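Long-range contacts in telomerase reverse transcriptase (Candida albicans SC5314, PDB 6ZDQ), which probably extends chromosome ends by reverse-transcribing a template within the telomerase RNA component into telomeric DNA repeats: residues A[16-21]-A[162-167]; A[58-63]-A[81-86]; A[297-302]-A[473-478]; A[434-439]-A[448-453]. All coordinates share one frame; numbering follows the deposited sequence.

Contact 1: A[16-21]-A[162-167]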
# COMPACT_ATOMS: atom_id res chain seq x y z
N GLN A 16 -2.68 -33.12 10.38
CA GLN A 16 -2.50 -33.15 8.94
C GLN A 16 -2.10 -31.79 8.38
O GLN A 16 -1.47 -31.73 7.31
CB GLN A 16 -3.77 -33.66 8.26
CG GLN A 16 -3.62 -33.88 6.76
CD GLN A 16 -2.42 -34.74 6.41
OE1 GLN A 16 -2.20 -35.80 7.00
NE2 GLN A 16 -1.62 -34.27 5.46
N ASP A 17 -2.43 -30.70 9.08
CA ASP A 17 -2.03 -29.38 8.60
C ASP A 17 -0.53 -29.17 8.71
O ASP A 17 0.08 -28.54 7.84
CB ASP A 17 -2.78 -28.30 9.38
CG ASP A 17 -4.24 -28.21 9.01
OD1 ASP A 17 -4.66 -28.95 8.09
OD2 ASP A 17 -4.98 -27.42 9.64
N ILE A 18 0.09 -29.69 9.77
CA ILE A 18 1.53 -29.53 9.93
C ILE A 18 2.32 -30.61 9.18
O ILE A 18 3.44 -30.35 8.74
CB ILE A 18 1.91 -29.51 11.42
CG1 ILE A 18 1.25 -30.68 12.17
CG2 ILE A 18 1.49 -28.20 12.05
CD1 ILE A 18 1.34 -30.57 13.67
N LEU A 19 1.75 -31.81 9.03
CA LEU A 19 2.41 -32.83 8.23
C LEU A 19 2.54 -32.39 6.78
O LEU A 19 3.59 -32.59 6.15
CB LEU A 19 1.64 -34.15 8.32
CG LEU A 19 1.66 -34.86 9.68
CD1 LEU A 19 0.78 -36.10 9.65
CD2 LEU A 19 3.09 -35.22 10.07
N SER A 20 1.49 -31.80 6.22
CA SER A 20 1.56 -31.27 4.86
C SER A 20 2.55 -30.13 4.76
O SER A 20 3.30 -30.02 3.78
CB SER A 20 0.17 -30.83 4.39
OG SER A 20 -0.32 -29.77 5.20
N PHE A 21 2.57 -29.24 5.77
CA PHE A 21 3.48 -28.10 5.75
C PHE A 21 4.94 -28.56 5.74
O PHE A 21 5.71 -28.18 4.85
CB PHE A 21 3.21 -27.20 6.96
CG PHE A 21 4.14 -26.04 7.07
CD1 PHE A 21 3.87 -24.84 6.43
CD2 PHE A 21 5.30 -26.14 7.83
CE1 PHE A 21 4.73 -23.77 6.54
CE2 PHE A 21 6.17 -25.07 7.94
CZ PHE A 21 5.88 -23.88 7.29
N LEU A 162 5.84 -25.06 15.17
CA LEU A 162 6.00 -23.62 15.37
C LEU A 162 5.23 -22.82 14.32
O LEU A 162 4.73 -21.73 14.62
CB LEU A 162 7.48 -23.24 15.36
CG LEU A 162 8.32 -23.77 16.52
CD1 LEU A 162 9.76 -23.32 16.38
CD2 LEU A 162 7.74 -23.32 17.85
N TRP A 163 5.14 -23.34 13.10
CA TRP A 163 4.35 -22.66 12.08
C TRP A 163 2.88 -22.63 12.45
O TRP A 163 2.21 -21.60 12.30
CB TRP A 163 4.55 -23.33 10.72
CG TRP A 163 3.54 -22.90 9.69
CD1 TRP A 163 3.54 -21.74 8.97
CD2 TRP A 163 2.39 -23.64 9.27
NE1 TRP A 163 2.46 -21.71 8.12
CE2 TRP A 163 1.73 -22.86 8.29
CE3 TRP A 163 1.84 -24.87 9.62
CZ2 TRP A 163 0.56 -23.28 7.66
CZ3 TRP A 163 0.68 -25.29 9.00
CH2 TRP A 163 0.06 -24.50 8.03
N TRP A 164 2.35 -23.75 12.95
CA TRP A 164 0.95 -23.81 13.34
C TRP A 164 0.65 -22.85 14.49
O TRP A 164 -0.43 -22.25 14.54
CB TRP A 164 0.56 -25.23 13.71
CG TRP A 164 -0.89 -25.39 14.06
CD1 TRP A 164 -1.92 -25.63 13.20
CD2 TRP A 164 -1.47 -25.31 15.37
NE1 TRP A 164 -3.10 -25.71 13.89
CE2 TRP A 164 -2.85 -25.52 15.22
CE3 TRP A 164 -0.95 -25.09 16.64
CZ2 TRP A 164 -3.73 -25.51 16.30
CZ3 TRP A 164 -1.82 -25.08 17.72
CH2 TRP A 164 -3.19 -25.29 17.54
N LEU A 165 1.60 -22.71 15.42
CA LEU A 165 1.40 -21.80 16.55
C LEU A 165 1.20 -20.36 16.08
O LEU A 165 0.34 -19.65 16.60
CB LEU A 165 2.57 -21.89 17.52
CG LEU A 165 2.39 -22.78 18.75
CD1 LEU A 165 1.96 -24.18 18.35
CD2 LEU A 165 3.67 -22.82 19.57
N PHE A 166 2.00 -19.93 15.11
CA PHE A 166 1.95 -18.55 14.64
C PHE A 166 0.93 -18.35 13.52
O PHE A 166 0.23 -17.33 13.49
CB PHE A 166 3.33 -18.10 14.16
CG PHE A 166 4.28 -17.76 15.28
CD1 PHE A 166 4.88 -18.76 16.02
CD2 PHE A 166 4.58 -16.44 15.57
CE1 PHE A 166 5.76 -18.45 17.04
CE2 PHE A 166 5.45 -16.12 16.59
CZ PHE A 166 6.04 -17.13 17.33
N GLU A 167 0.84 -19.29 12.58
CA GLU A 167 -0.03 -19.09 11.43
C GLU A 167 -1.49 -19.40 11.76
O GLU A 167 -2.39 -18.67 11.33
CB GLU A 167 0.44 -19.94 10.25
CG GLU A 167 -0.19 -19.55 8.93
CD GLU A 167 0.24 -18.17 8.46
OE1 GLU A 167 1.33 -17.72 8.86
OE2 GLU A 167 -0.53 -17.54 7.70
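The F21 ring lies flat on the indole of W163, in a face-to-face stack with the five-membered ring: the centroids are 3.7 Å apart and the planes only 9° from parallel. CD1 of F21 sits over the middle of the indole, while CE1 reaches the pyrrole side, 3.4 Å from W163 CD1. The overlap is extended at both ends by CH-pi contacts, with CB of F21 over the six-membered ring of W163 and CB of W163 over the F21 ring, 3.9 Å from its centroid. On the opposite face of the indole lies CB of E167, one helical turn further along the same helix, so W163 is sandwiched. At the indole edge, near its plane, comes CG2 of I18, 4.1 Å from W163 CE3. The same CG2 presses against CB of W164 at 3.5 Å, so one methyl touches both tryptophans. D17 contributes its backbone O, which approaches W163 CZ3 at 3.5 Å. F21 and W163 both hold CG trans to the backbone N, which sends each ring out toward the other helix. No hydrogen bond crosses the contact; aromatic surface and one isoleucine methyl carry it. M124 of helix 124-127 touches both stacked residues, and H168 stacks on W164. Helix 11-21 thus ends against helix 148-177 of the telomerase RNA-binding domain, the local axes 10.0 Å apart and inclined at 117°, with helix 124-127 closing in beside the stack.

Contact 2: A[58-63]-A[81-86]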
# COMPACT_ATOMS: atom_id res chain seq x y z
N LYS A 58 -12.07 -8.55 31.93
CA LYS A 58 -11.11 -8.34 33.01
C LYS A 58 -9.86 -7.62 32.52
O LYS A 58 -9.45 -6.60 33.08
CB LYS A 58 -10.73 -9.68 33.65
CG LYS A 58 -11.57 -10.06 34.86
CD LYS A 58 -11.20 -11.45 35.36
CE LYS A 58 -9.70 -11.59 35.62
NZ LYS A 58 -9.24 -10.71 36.73
N PHE A 59 -9.24 -8.14 31.46
CA PHE A 59 -7.96 -7.61 31.00
C PHE A 59 -8.15 -6.33 30.17
O PHE A 59 -7.58 -5.29 30.49
CB PHE A 59 -7.21 -8.67 30.19
CG PHE A 59 -5.75 -8.37 30.01
CD1 PHE A 59 -5.30 -7.55 28.99
CD2 PHE A 59 -4.81 -8.92 30.88
CE1 PHE A 59 -3.96 -7.28 28.83
CE2 PHE A 59 -3.47 -8.66 30.72
CZ PHE A 59 -3.04 -7.84 29.70
N ILE A 60 -8.94 -6.41 29.10
CA ILE A 60 -9.09 -5.26 28.22
C ILE A 60 -10.12 -4.28 28.76
O ILE A 60 -9.84 -3.09 28.92
CB ILE A 60 -9.45 -5.73 26.79
CG1 ILE A 60 -8.40 -6.71 26.27
CG2 ILE A 60 -9.59 -4.53 25.86
CD1 ILE A 60 -7.03 -6.11 26.08
N GLY A 61 -11.32 -4.77 29.07
CA GLY A 61 -12.38 -3.91 29.55
C GLY A 61 -13.36 -3.53 28.46
O GLY A 61 -12.96 -3.23 27.34
N THR A 62 -14.65 -3.52 28.79
CA THR A 62 -15.70 -3.19 27.84
C THR A 62 -16.05 -1.71 27.97
O THR A 62 -16.21 -1.20 29.09
CB THR A 62 -16.94 -4.06 28.07
OG1 THR A 62 -16.61 -5.43 27.81
CG2 THR A 62 -18.08 -3.63 27.16
N SER A 63 -16.17 -1.03 26.83
CA SER A 63 -16.50 0.38 26.80
C SER A 63 -17.63 0.61 25.80
O SER A 63 -17.89 -0.21 24.92
CB SER A 63 -15.28 1.24 26.42
OG SER A 63 -14.21 1.01 27.32
N ILE A 81 -0.93 -7.15 22.48
CA ILE A 81 0.14 -8.13 22.63
C ILE A 81 0.09 -8.79 24.00
O ILE A 81 0.29 -10.00 24.13
CB ILE A 81 1.51 -7.46 22.36
CG1 ILE A 81 1.62 -7.07 20.89
CG2 ILE A 81 2.65 -8.39 22.76
CD1 ILE A 81 2.91 -6.35 20.54
N GLN A 82 -0.18 -8.00 25.04
CA GLN A 82 -0.20 -8.56 26.39
C GLN A 82 -1.38 -9.50 26.59
O GLN A 82 -1.26 -10.51 27.30
CB GLN A 82 -0.23 -7.43 27.42
CG GLN A 82 0.96 -6.50 27.35
CD GLN A 82 2.28 -7.23 27.44
OE1 GLN A 82 2.43 -8.18 28.22
NE2 GLN A 82 3.25 -6.81 26.65
N PHE A 83 -2.53 -9.20 25.98
CA PHE A 83 -3.70 -10.05 26.17
C PHE A 83 -3.51 -11.42 25.54
O PHE A 83 -3.88 -12.44 26.15
CB PHE A 83 -4.95 -9.37 25.59
CG PHE A 83 -6.20 -10.19 25.74
CD1 PHE A 83 -6.87 -10.23 26.95
CD2 PHE A 83 -6.71 -10.92 24.68
CE1 PHE A 83 -8.02 -10.98 27.10
CE2 PHE A 83 -7.86 -11.67 24.82
CZ PHE A 83 -8.52 -11.70 26.03
N VAL A 84 -2.96 -11.48 24.33
CA VAL A 84 -2.75 -12.77 23.69
C VAL A 84 -1.67 -13.56 24.41
O VAL A 84 -1.75 -14.79 24.53
CB VAL A 84 -2.43 -12.59 22.19
CG1 VAL A 84 -1.26 -11.65 22.01
CG2 VAL A 84 -2.15 -13.93 21.54
N LEU A 85 -0.64 -12.87 24.92
CA LEU A 85 0.35 -13.55 25.75
C LEU A 85 -0.28 -14.14 27.00
O LEU A 85 0.19 -15.16 27.52
CB LEU A 85 1.47 -12.57 26.13
CG LEU A 85 2.49 -12.22 25.05
CD1 LEU A 85 3.47 -11.18 25.56
CD2 LEU A 85 3.22 -13.47 24.58
N LEU A 86 -1.36 -13.53 27.49
CA LEU A 86 -2.12 -14.12 28.58
C LEU A 86 -2.91 -15.33 28.11
O LEU A 86 -3.02 -16.33 28.82
CB LEU A 86 -3.04 -13.08 29.21
CG LEU A 86 -3.93 -13.55 30.37
CD1 LEU A 86 -3.09 -13.88 31.59
CD2 LEU A 86 -4.98 -12.50 30.70
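F59 reaches across to F83, Q82 and L86 on helix 77-91, and its atoms can be taken in order. F59 CB comes in at the edge of the F83 ring, close to that ring's plane, 3.6 Å from F83 CD1. From there the ring continues toward the backbone of the other helix, because CG stands trans to the F59 backbone N (chi1 -163°). F59 CD1 still rubs against F83 CD1 and CB, whereas F59 CE1 has already passed on to the main chain, 3.7 Å from F83 N. At the far end F59 CZ meets CB of Q82 at 3.6 Å. The other flank belongs to L86, whose CD2 methyl is 3.6 Å from F59 CD2. One face of the F59 ring rests over CA of F83, a CH-pi contact of 4.2 Å to the ring centroid. The two phenylalanine side chains run past each other in opposite directions, and their rings meet obliquely, with planes at 59°. I60 adds a second touch: its CG1 lies 3.9 Å from F83 CD1, and its CD1 packs on F83 CB, crossing that side chain at about a right angle. F83 also meets F177 of helix 148-177 edge-to-face. Beyond I60 the chain turns away at G61, which takes a positive phi. F59 of the short helix 52-59 thus docks against residues one turn apart on the longer helix 77-91, apolar helix-to-helix packing at the surface of the largely helical RNA-binding region of telomerase.

Contact 3: A[297-302]-A[473-478]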
# COMPACT_ATOMS: atom_id res chain seq x y z
N TYR A 297 -3.96 18.01 -26.07
CA TYR A 297 -4.39 19.22 -25.39
C TYR A 297 -3.50 19.54 -24.20
O TYR A 297 -3.14 18.64 -23.43
CB TYR A 297 -5.84 19.10 -24.92
CG TYR A 297 -6.84 18.82 -26.01
CD1 TYR A 297 -7.28 19.84 -26.84
CD2 TYR A 297 -7.35 17.55 -26.21
CE1 TYR A 297 -8.20 19.60 -27.85
CE2 TYR A 297 -8.26 17.29 -27.21
CZ TYR A 297 -8.69 18.32 -28.02
OH TYR A 297 -9.60 18.07 -29.02
N GLU A 298 -3.14 20.81 -24.06
CA GLU A 298 -2.45 21.27 -22.86
C GLU A 298 -3.35 21.21 -21.63
O GLU A 298 -2.85 21.14 -20.51
CB GLU A 298 -1.92 22.69 -23.07
CG GLU A 298 -0.95 23.16 -21.99
CD GLU A 298 -0.48 24.59 -22.23
OE1 GLU A 298 -0.99 25.24 -23.16
OE2 GLU A 298 0.40 25.05 -21.47
N SER A 299 -4.68 21.24 -21.82
CA SER A 299 -5.59 21.16 -20.69
C SER A 299 -5.58 19.78 -20.05
O SER A 299 -5.63 19.65 -18.83
CB SER A 299 -7.00 21.54 -21.12
OG SER A 299 -7.49 20.63 -22.10
N TYR A 300 -5.51 18.73 -20.88
CA TYR A 300 -5.37 17.38 -20.34
C TYR A 300 -4.00 17.14 -19.72
O TYR A 300 -3.86 16.26 -18.87
CB TYR A 300 -5.63 16.34 -21.44
CG TYR A 300 -7.08 15.93 -21.57
CD1 TYR A 300 -8.00 16.74 -22.23
CD2 TYR A 300 -7.53 14.72 -21.05
CE1 TYR A 300 -9.32 16.36 -22.36
CE2 TYR A 300 -8.84 14.34 -21.18
CZ TYR A 300 -9.74 15.15 -21.84
OH TYR A 300 -11.05 14.76 -21.96
N ARG A 301 -3.00 17.92 -20.12
CA ARG A 301 -1.66 17.79 -19.56
C ARG A 301 -1.54 18.41 -18.17
O ARG A 301 -0.54 18.18 -17.49
CB ARG A 301 -0.64 18.43 -20.52
CG ARG A 301 0.79 17.93 -20.36
CD ARG A 301 1.53 17.92 -21.70
NE ARG A 301 1.51 19.22 -22.37
CZ ARG A 301 0.76 19.50 -23.43
NH1 ARG A 301 -0.04 18.58 -23.94
NH2 ARG A 301 0.80 20.71 -23.97
N ALA A 302 -2.55 19.18 -17.74
CA ALA A 302 -2.57 19.70 -16.38
C ALA A 302 -2.80 18.60 -15.35
O ALA A 302 -2.43 18.77 -14.18
CB ALA A 302 -3.65 20.77 -16.24
N MET A 473 -13.23 17.23 -17.24
CA MET A 473 -13.89 18.34 -16.56
C MET A 473 -13.02 19.58 -16.56
O MET A 473 -13.49 20.69 -16.85
CB MET A 473 -14.24 17.94 -15.13
CG MET A 473 -14.78 19.09 -14.29
SD MET A 473 -14.97 18.67 -12.55
CE MET A 473 -13.26 18.37 -12.09
N VAL A 474 -11.73 19.43 -16.22
CA VAL A 474 -10.82 20.57 -16.21
C VAL A 474 -10.67 21.15 -17.61
O VAL A 474 -10.44 22.36 -17.77
CB VAL A 474 -9.46 20.16 -15.60
CG1 VAL A 474 -8.80 19.08 -16.44
CG2 VAL A 474 -8.55 21.37 -15.47
N HIS A 475 -10.81 20.32 -18.64
CA HIS A 475 -10.63 20.79 -20.01
C HIS A 475 -11.69 21.82 -20.39
O HIS A 475 -11.36 22.91 -20.87
CB HIS A 475 -10.68 19.60 -20.97
CG HIS A 475 -10.64 19.98 -22.42
ND1 HIS A 475 -9.73 20.89 -22.92
CD2 HIS A 475 -11.39 19.58 -23.47
CE1 HIS A 475 -9.93 21.03 -24.22
NE2 HIS A 475 -10.93 20.25 -24.58
N ASP A 476 -12.97 21.50 -20.18
CA ASP A 476 -14.05 22.36 -20.66
C ASP A 476 -14.51 23.38 -19.63
O ASP A 476 -14.91 24.49 -20.02
CB ASP A 476 -15.24 21.51 -21.11
CG ASP A 476 -15.57 20.39 -20.14
OD1 ASP A 476 -15.86 20.68 -18.96
OD2 ASP A 476 -15.54 19.22 -20.57
N CYS A 477 -14.49 23.06 -18.34
CA CYS A 477 -14.95 24.01 -17.34
C CYS A 477 -13.95 25.14 -17.12
O CYS A 477 -14.35 26.25 -16.74
CB CYS A 477 -15.25 23.30 -16.02
SG CYS A 477 -16.74 22.28 -16.05
N PHE A 478 -12.67 24.88 -17.35
CA PHE A 478 -11.62 25.88 -17.17
C PHE A 478 -11.05 26.34 -18.51
O PHE A 478 -9.88 26.74 -18.59
CB PHE A 478 -10.51 25.33 -16.28
CG PHE A 478 -10.97 24.97 -14.89
CD1 PHE A 478 -11.49 23.71 -14.63
CD2 PHE A 478 -10.89 25.89 -13.86
CE1 PHE A 478 -11.91 23.38 -13.36
CE2 PHE A 478 -11.31 25.56 -12.59
CZ PHE A 478 -11.83 24.30 -12.34
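S299 and H475 form the polar pair. OG of S299 faces ND1 of H475 as a probable hydrogen bond, with either atom possibly the donor, but it is modelled too short for its length to be relied on. OG of S299 sits between its backbone N and carbonyl carbon (chi1 62°), and the imidazole swings out trans to the H475 backbone N (chi1 175°), which turns the two groups toward each other.

The aromatic contacts surround the same histidine. Y297 offers a ring face to it, with NE2 of H475 above the ring centre and CE1 of H475 3.9 Å from Y297 CD1; the planes are tilted by 42°. Y300 comes in obliquely as well, its CE1 3.8 Å from CB of H475, and the two ring centroids lie 5.5 Å apart. Together Y297, Y300 and H475 make an aromatic cluster. The histidine is carried near the end of helix 460-477, the helix of reverse transcriptase motif B, in the palm. The tyrosines lie on the connection between helices 263-296 and 307-325, and A302 in that connection bonds through its backbone to R492 of strand 489-492.

The remaining contacts are looser van der Waals ones. The CG1 methyl of V474 lies 4.0 Å from the backbone O of S299, and W482 touches both residues. Y300 also packs on L290 and L293 of helix 263-296, and on S471 and A472 one turn before H475.

Contact 4: A[434-439]-A[448-453]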
# COMPACT_ATOMS: atom_id res chain seq x y z
N ASP A 434 -23.65 -2.13 -13.00
CA ASP A 434 -24.05 -3.47 -12.60
C ASP A 434 -23.31 -4.00 -11.37
O ASP A 434 -23.71 -5.04 -10.85
CB ASP A 434 -23.86 -4.44 -13.77
CG ASP A 434 -24.75 -4.12 -14.94
OD1 ASP A 434 -24.53 -3.08 -15.60
OD2 ASP A 434 -25.69 -4.91 -15.21
N VAL A 435 -22.26 -3.32 -10.92
CA VAL A 435 -21.49 -3.82 -9.77
C VAL A 435 -22.38 -3.86 -8.53
O VAL A 435 -23.09 -2.89 -8.23
CB VAL A 435 -20.24 -2.96 -9.55
CG1 VAL A 435 -19.48 -3.44 -8.33
CG2 VAL A 435 -19.36 -3.00 -10.78
N VAL A 436 -22.33 -4.98 -7.81
CA VAL A 436 -23.13 -5.20 -6.62
C VAL A 436 -22.21 -5.62 -5.48
O VAL A 436 -21.35 -6.49 -5.67
CB VAL A 436 -24.22 -6.27 -6.84
CG1 VAL A 436 -25.14 -6.35 -5.64
CG2 VAL A 436 -25.01 -5.99 -8.11
N GLY A 437 -22.38 -5.01 -4.31
CA GLY A 437 -21.61 -5.34 -3.13
C GLY A 437 -22.48 -6.02 -2.09
O GLY A 437 -23.67 -5.70 -1.95
N SER A 438 -21.89 -6.96 -1.36
CA SER A 438 -22.62 -7.74 -0.36
C SER A 438 -22.30 -7.24 1.04
O SER A 438 -21.19 -6.78 1.33
CB SER A 438 -22.27 -9.22 -0.48
OG SER A 438 -20.93 -9.47 -0.09
N VAL A 439 -23.29 -7.35 1.92
CA VAL A 439 -23.15 -6.98 3.33
C VAL A 439 -23.81 -8.06 4.17
O VAL A 439 -25.03 -8.27 4.07
CB VAL A 439 -23.78 -5.61 3.64
CG1 VAL A 439 -23.75 -5.34 5.14
CG2 VAL A 439 -23.06 -4.50 2.89
N LEU A 448 -27.55 -7.48 -0.56
CA LEU A 448 -26.91 -7.06 -1.80
C LEU A 448 -27.39 -5.67 -2.19
O LEU A 448 -28.59 -5.40 -2.21
CB LEU A 448 -27.20 -8.06 -2.92
CG LEU A 448 -26.80 -9.50 -2.62
CD1 LEU A 448 -27.20 -10.43 -3.76
CD2 LEU A 448 -25.31 -9.59 -2.35
N TYR A 449 -26.44 -4.78 -2.49
CA TYR A 449 -26.73 -3.39 -2.83
C TYR A 449 -26.12 -3.03 -4.17
O TYR A 449 -24.95 -3.33 -4.42
CB TYR A 449 -26.20 -2.44 -1.76
CG TYR A 449 -26.92 -2.52 -0.43
CD1 TYR A 449 -26.54 -3.46 0.52
CD2 TYR A 449 -27.95 -1.66 -0.11
CE1 TYR A 449 -27.18 -3.54 1.74
CE2 TYR A 449 -28.61 -1.73 1.10
CZ TYR A 449 -28.21 -2.67 2.03
OH TYR A 449 -28.86 -2.75 3.24
N LYS A 450 -26.91 -2.40 -5.03
CA LYS A 450 -26.38 -1.70 -6.19
C LYS A 450 -26.16 -0.23 -5.83
O LYS A 450 -26.65 0.27 -4.82
CB LYS A 450 -27.31 -1.83 -7.39
CG LYS A 450 -27.12 -3.10 -8.20
CD LYS A 450 -27.86 -3.04 -9.52
CE LYS A 450 -27.61 -4.30 -10.34
NZ LYS A 450 -28.35 -4.28 -11.63
N ARG A 451 -25.40 0.46 -6.67
CA ARG A 451 -24.98 1.82 -6.36
C ARG A 451 -25.83 2.84 -7.11
O ARG A 451 -26.11 2.68 -8.30
CB ARG A 451 -23.51 2.04 -6.68
CG ARG A 451 -22.83 2.97 -5.69
CD ARG A 451 -21.33 2.88 -5.75
NE ARG A 451 -20.69 3.58 -4.64
CZ ARG A 451 -20.59 4.90 -4.54
NH1 ARG A 451 -21.09 5.68 -5.49
NH2 ARG A 451 -20.00 5.44 -3.49
N LYS A 452 -26.24 3.89 -6.40
CA LYS A 452 -27.01 4.99 -6.94
C LYS A 452 -26.14 6.14 -7.42
O LYS A 452 -26.66 7.12 -7.96
CB LYS A 452 -28.01 5.48 -5.88
CG LYS A 452 -29.17 6.32 -6.39
CD LYS A 452 -30.12 6.68 -5.25
CE LYS A 452 -29.37 7.34 -4.10
NZ LYS A 452 -30.27 7.67 -2.97
N ARG A 453 -24.82 6.05 -7.23
CA ARG A 453 -23.88 7.10 -7.61
C ARG A 453 -22.63 6.45 -8.19
O ARG A 453 -22.64 5.28 -8.58
CB ARG A 453 -23.57 8.03 -6.43
CG ARG A 453 -24.69 8.98 -6.07
CD ARG A 453 -24.16 10.26 -5.45
NE ARG A 453 -23.59 10.06 -4.12
CZ ARG A 453 -24.24 10.30 -2.99
NH1 ARG A 453 -25.49 10.75 -3.03
NH2 ARG A 453 -23.65 10.09 -1.82
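A beta hairpin in the reverse transcriptase region pairs G437 with Y449, an antiparallel hydrogen-bonded pair. G437 N donates a hydrogen bond to Y449 O at 3.1 Å, and Y449 N returns one to G437 O at 3.0 Å, both nearly straight (159° and 164° at the hydrogen). Each oxygen also receives a CA-H contact from the strand opposite: V436 CA is 3.4 Å from Y449 O, and L448 CA approaches G437 O. One face of the hairpin carries V436, S438, L448 and K450. With CG1 trans to the backbone N, the V436 methyls part, CG1 going to L448 CB at 3.8 Å and CG2 to K450 CG at 3.6 Å, while CD2 of L448 reaches S438 CB at 3.6 Å. The extended lysine ends with K450 NZ 4.5 Å from D434 OD2, too far for a salt bridge; D434 has R429 for that. Y449 leaves by the other face, its CD1 touching V439 CG2 at 4.3 Å. Strand 229-236 lies parallel to 436-440, with G230 bonding V436 and S438. Strand 215-217 lines the other strand, Y449 packing on L215 and K217, and helix 196-214 places Y203 against V439.

The contacts fall into two pairs. Contacts 1 and 2 both dock a short helix near the start of this truncated chain on the RNA-binding region; their centres are 26 Å apart and their nearest atoms about 8 Å, and in sequence contact 2 lies between the two halves of contact 1. Contacts 3 and 4 belong to the reverse transcriptase part, with centres 32 Å apart; strand 446-451 of contact 4 leads to helix 460-477 of contact 3. Contacts 1 and 3, 57 Å apart between centres, lie on opposite sides of the chain's centre. The nearest atoms of contacts 1, 2, 3 and 4 lie about 9, 19, 34 and 30 Å from the bound RNA.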